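Local atomic coordinates of protein Niban 2 (Homo sapiens, PDB entry 7CTP), a protein that may help suppress apoptosis and promote melanoma cell invasion, and carries a PH domain alongside a large helical region. Residues Y215-L221 with L239-E243. Residues are numbered along the deposited sequence; the frame is centred on the assembly and turned at random.
Sequences YRQSKEL and LVMEE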
ATOM      1  N   TYR A 215       0.613  13.791  11.666  1.00 23.70           N
ATOM      2  CA  TYR A 215      -0.681  13.996  12.304  1.00 24.44           C
ATOM      3  C   TYR A 215      -0.955  12.910  13.338  1.00 23.98           C
ATOM      4  O   TYR A 215      -1.343  13.203  14.476  1.00 26.27           O
ATOM      5  CB  TYR A 215      -1.804  14.043  11.262  1.00 20.09           C
ATOM      6  CG  TYR A 215      -3.179  14.186  11.898  1.00 25.09           C
ATOM      7  CD1 TYR A 215      -3.880  13.073  12.353  1.00 22.58           C
ATOM      8  CD2 TYR A 215      -3.752  15.436  12.085  1.00 23.05           C
ATOM      9  CE1 TYR A 215      -5.108  13.195  12.959  1.00 24.65           C
ATOM     10  CE2 TYR A 215      -5.001  15.563  12.691  1.00 23.83           C
ATOM     11  CZ  TYR A 215      -5.662  14.441  13.131  1.00 27.10           C
ATOM     12  OH  TYR A 215      -6.902  14.559  13.739  1.00 27.06           O
ATOM     13  N   ARG A 216      -0.759  11.645  12.958  1.00 22.77           N
ATOM     14  CA  ARG A 216      -1.006  10.550  13.891  1.00 25.60           C
ATOM     15  C   ARG A 216      -0.084  10.642  15.105  1.00 24.87           C
ATOM     16  O   ARG A 216      -0.524  10.425  16.240  1.00 24.47           O
ATOM     17  CB  ARG A 216      -0.876   9.207  13.165  1.00 25.64           C
ATOM     18  CG  ARG A 216      -2.069   8.952  12.222  1.00 26.88           C
ATOM     19  CD  ARG A 216      -2.138   7.551  11.618  1.00 29.37           C
ATOM     20  NE  ARG A 216      -2.814   6.574  12.482  1.00 31.67           N
ATOM     21  CZ  ARG A 216      -2.167   5.594  13.102  1.00 34.61           C
ATOM     22  NH1 ARG A 216      -2.816   4.730  13.866  1.00 31.14           N
ATOM     23  NH2 ARG A 216      -0.856   5.478  12.936  1.00 35.99           N
ATOM     24  N   GLN A 217       1.182  11.015  14.891  1.00 26.75           N
ATOM     25  CA  GLN A 217       2.103  11.208  16.011  1.00 24.83           C
ATOM     26  C   GLN A 217       1.609  12.297  16.957  1.00 27.76           C
ATOM     27  O   GLN A 217       1.809  12.208  18.171  1.00 32.83           O
ATOM     28  CB  GLN A 217       3.499  11.547  15.488  1.00 29.78           C
ATOM     29  CG  GLN A 217       4.288  10.338  15.036  1.00 33.91           C
ATOM     30  CD  GLN A 217       5.627  10.691  14.423  1.00 30.34           C
ATOM     31  OE1 GLN A 217       6.190   9.904  13.668  1.00 34.53           O
ATOM     32  NE2 GLN A 217       6.134  11.885  14.724  1.00 38.70           N
ATOM     33  N   SER A 218       0.964  13.335  16.422  1.00 27.03           N
ATOM     34  CA  SER A 218       0.447  14.410  17.264  1.00 29.23           C
ATOM     35  C   SER A 218      -0.731  13.949  18.111  1.00 32.43           C
ATOM     36  O   SER A 218      -1.068  14.607  19.104  1.00 31.41           O
ATOM     37  CB  SER A 218       0.058  15.608  16.398  1.00 30.50           C
ATOM     38  OG  SER A 218      -1.269  15.475  15.914  1.00 26.80           O
ATOM     39  N   LYS A 219      -1.350  12.825  17.747  1.00 25.45           N
ATOM     40  CA  LYS A 219      -2.385  12.176  18.540  1.00 27.27           C
ATOM     41  C   LYS A 219      -1.829  11.012  19.345  1.00 26.86           C
ATOM     42  O   LYS A 219      -2.594  10.147  19.799  1.00 28.87           O
ATOM     43  CB  LYS A 219      -3.516  11.701  17.624  1.00 27.59           C
ATOM     44  CG  LYS A 219      -4.011  12.787  16.678  1.00 27.89           C
ATOM     45  CD  LYS A 219      -4.584  13.971  17.443  1.00 35.46           C
ATOM     46  CE  LYS A 219      -5.078  15.049  16.476  1.00 40.02           C
ATOM     47  NZ  LYS A 219      -5.391  16.336  17.159  1.00 45.93           N
ATOM     48  N   GLU A 220      -0.507  10.971  19.505  1.00 28.65           N
ATOM     49  CA  GLU A 220       0.196   9.948  20.272  1.00 33.51           C
ATOM     50  C   GLU A 220       0.025   8.556  19.664  1.00 39.45           C
ATOM     51  O   GLU A 220       0.023   7.550  20.376  1.00 35.21           O
ATOM     52  CB  GLU A 220      -0.227   9.995  21.749  1.00 37.92           C
ATOM     53  CG  GLU A 220       0.285  11.284  22.428  1.00 37.46           C
ATOM     54  CD  GLU A 220      -0.208  11.499  23.855  1.00 56.91           C
ATOM     55  OE1 GLU A 220      -1.135  12.319  24.050  1.00 58.11           O
ATOM     56  OE2 GLU A 220       0.349  10.876  24.786  1.00 66.09           O
ATOM     57  N   LEU A 221      -0.079   8.481  18.334  1.00 29.18           N
ATOM     58  CA  LEU A 221      -0.182   7.215  17.610  1.00 27.07           C
ATOM     59  C   LEU A 221       1.101   7.002  16.813  1.00 35.12           C
ATOM     60  O   LEU A 221       1.354   7.704  15.826  1.00 31.14           O
ATOM     61  CB  LEU A 221      -1.402   7.202  16.691  1.00 24.74           C
ATOM     62  CG  LEU A 221      -2.760   7.423  17.350  1.00 30.31           C
ATOM     63  CD1 LEU A 221      -3.847   7.429  16.294  1.00 34.96           C
ATOM     64  CD2 LEU A 221      -3.026   6.354  18.393  1.00 40.05           C
ATOM     65  N   LEU A 239      -8.352   7.921   8.201  1.00 17.96           N
ATOM     66  CA  LEU A 239      -7.866   8.736   9.315  1.00 19.01           C
ATOM     67  C   LEU A 239      -9.018   9.314  10.125  1.00 23.47           C
ATOM     68  O   LEU A 239      -9.025   9.238  11.362  1.00 20.07           O
ATOM     69  CB  LEU A 239      -6.986   9.859   8.775  1.00 19.05           C
ATOM     70  CG  LEU A 239      -6.232  10.729   9.782  1.00 19.06           C
ATOM     71  CD1 LEU A 239      -5.091   9.937  10.428  1.00 24.56           C
ATOM     72  CD2 LEU A 239      -5.694  11.950   9.058  1.00 24.42           C
ATOM     73  N   VAL A 240      -9.983   9.935   9.434  1.00 19.00           N
ATOM     74  CA  VAL A 240     -11.148  10.516  10.101  1.00 17.79           C
ATOM     75  C   VAL A 240     -11.954   9.443  10.826  1.00 20.30           C
ATOM     76  O   VAL A 240     -12.340   9.623  11.988  1.00 20.01           O
ATOM     77  CB  VAL A 240     -12.020  11.283   9.090  1.00 15.87           C
ATOM     78  CG1 VAL A 240     -13.328  11.747   9.752  1.00 21.49           C
ATOM     79  CG2 VAL A 240     -11.259  12.481   8.538  1.00 19.38           C
ATOM     80  N   MET A 241     -12.250   8.326  10.146  1.00 17.20           N
ATOM     81  CA  MET A 241     -13.058   7.277  10.775  1.00 18.36           C
ATOM     82  C   MET A 241     -12.372   6.704  12.008  1.00 25.39           C
ATOM     83  O   MET A 241     -13.035   6.403  13.009  1.00 23.02           O
ATOM     84  CB  MET A 241     -13.364   6.152   9.786  1.00 18.98           C
ATOM     85  CG  MET A 241     -14.255   6.549   8.605  1.00 22.18           C
ATOM     86  SD  MET A 241     -15.881   7.181   9.076  1.00 23.94           S
ATOM     87  CE  MET A 241     -16.639   5.698   9.760  1.00 24.02           C
ATOM     88  N   GLU A 242     -11.050   6.533  11.950  1.00 22.33           N
ATOM     89  CA  GLU A 242     -10.330   6.034  13.120  1.00 19.35           C
ATOM     90  C   GLU A 242     -10.533   6.958  14.311  1.00 22.07           C
ATOM     91  O   GLU A 242     -10.743   6.502  15.442  1.00 25.03           O
ATOM     92  CB  GLU A 242      -8.843   5.884  12.798  1.00 25.13           C
ATOM     93  CG  GLU A 242      -7.961   5.562  14.011  1.00 33.17           C
ATOM     94  CD  GLU A 242      -6.475   5.530  13.668  1.00 23.19           C
ATOM     95  OE1 GLU A 242      -5.967   6.473  13.024  1.00 33.49           O
ATOM     96  OE2 GLU A 242      -5.818   4.539  14.044  1.00 37.50           O
ATOM     97  N   GLU A 243     -10.512   8.260  14.069  1.00 22.09           N
ATOM     98  CA  GLU A 243     -10.613   9.218  15.157  1.00 25.70           C
ATOM     99  C   GLU A 243     -12.046   9.354  15.660  1.00 30.26           C
ATOM    100  O   GLU A 243     -12.279   9.409  16.875  1.00 28.22           O
ATOM    101  CB  GLU A 243     -10.063  10.568  14.699  1.00 27.19           C
ATOM    102  CG  GLU A 243      -9.921  11.585  15.812  1.00 27.95           C
ATOM    103  CD  GLU A 243      -9.005  12.734  15.455  1.00 28.79           C
ATOM    104  OE1 GLU A 243      -8.039  12.530  14.685  1.00 32.81           O
ATOM    105  OE2 GLU A 243      -9.255  13.850  15.958  1.00 30.45           O
TER
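The phenol of Y215 gives a short hydrogen bond to E243, with 2.5 Å between OH of Y215 and OE1 of E243. The oxygen is met on its syn lone pair and lies at the ring edge; ring and carboxylate planes stand only 20° apart, so donor and acceptor groups are nearly coplanar. With CG anti to the backbone nitrogen (chi1 177°), the Y215 side chain continues toward the other helix and brings OH to E243. Nearby, K219 makes its salt bridge with E26 of helix 10-48; its NZ stays 4.7 Å from OE2 of E243, not in contact, and any effect of its charge on that carboxylate would be long-range.

Beside this link, the next residue, R216, forms a salt bridge with E242, gripping it side-on through two nitrogens. NE of R216 lies 3.2 Å from OE1 of E242, and NH1 of R216 lies 3.0 Å from OE2 of E242. Both N-H bonds run nearly straight onto syn lone pairs, the two flat groups being almost coplanar. A bend at chi3 (85°) turns the guanidinium to the carboxylate, L221 CB sits over one of its faces, and W225 adds a cation-pi contact.

Alongside the two polar links, one turn before E243, lies L239. Its CD1 packs 3.6 Å from CG of R216 and 3.9 Å from CD1 of Y215, joining the aliphatic part of the arginine to the phenol ring. I23 of helix 10-48 touches both Y215 and E243.

The contact thus ties the C-terminal end of helix 204-218 to the middle of helix 232-252. That end is a Schellman motif: L221 N bonds to R216 O, E220 N bonds to Q217 O, and E220 is the C-prime residue with positive phi.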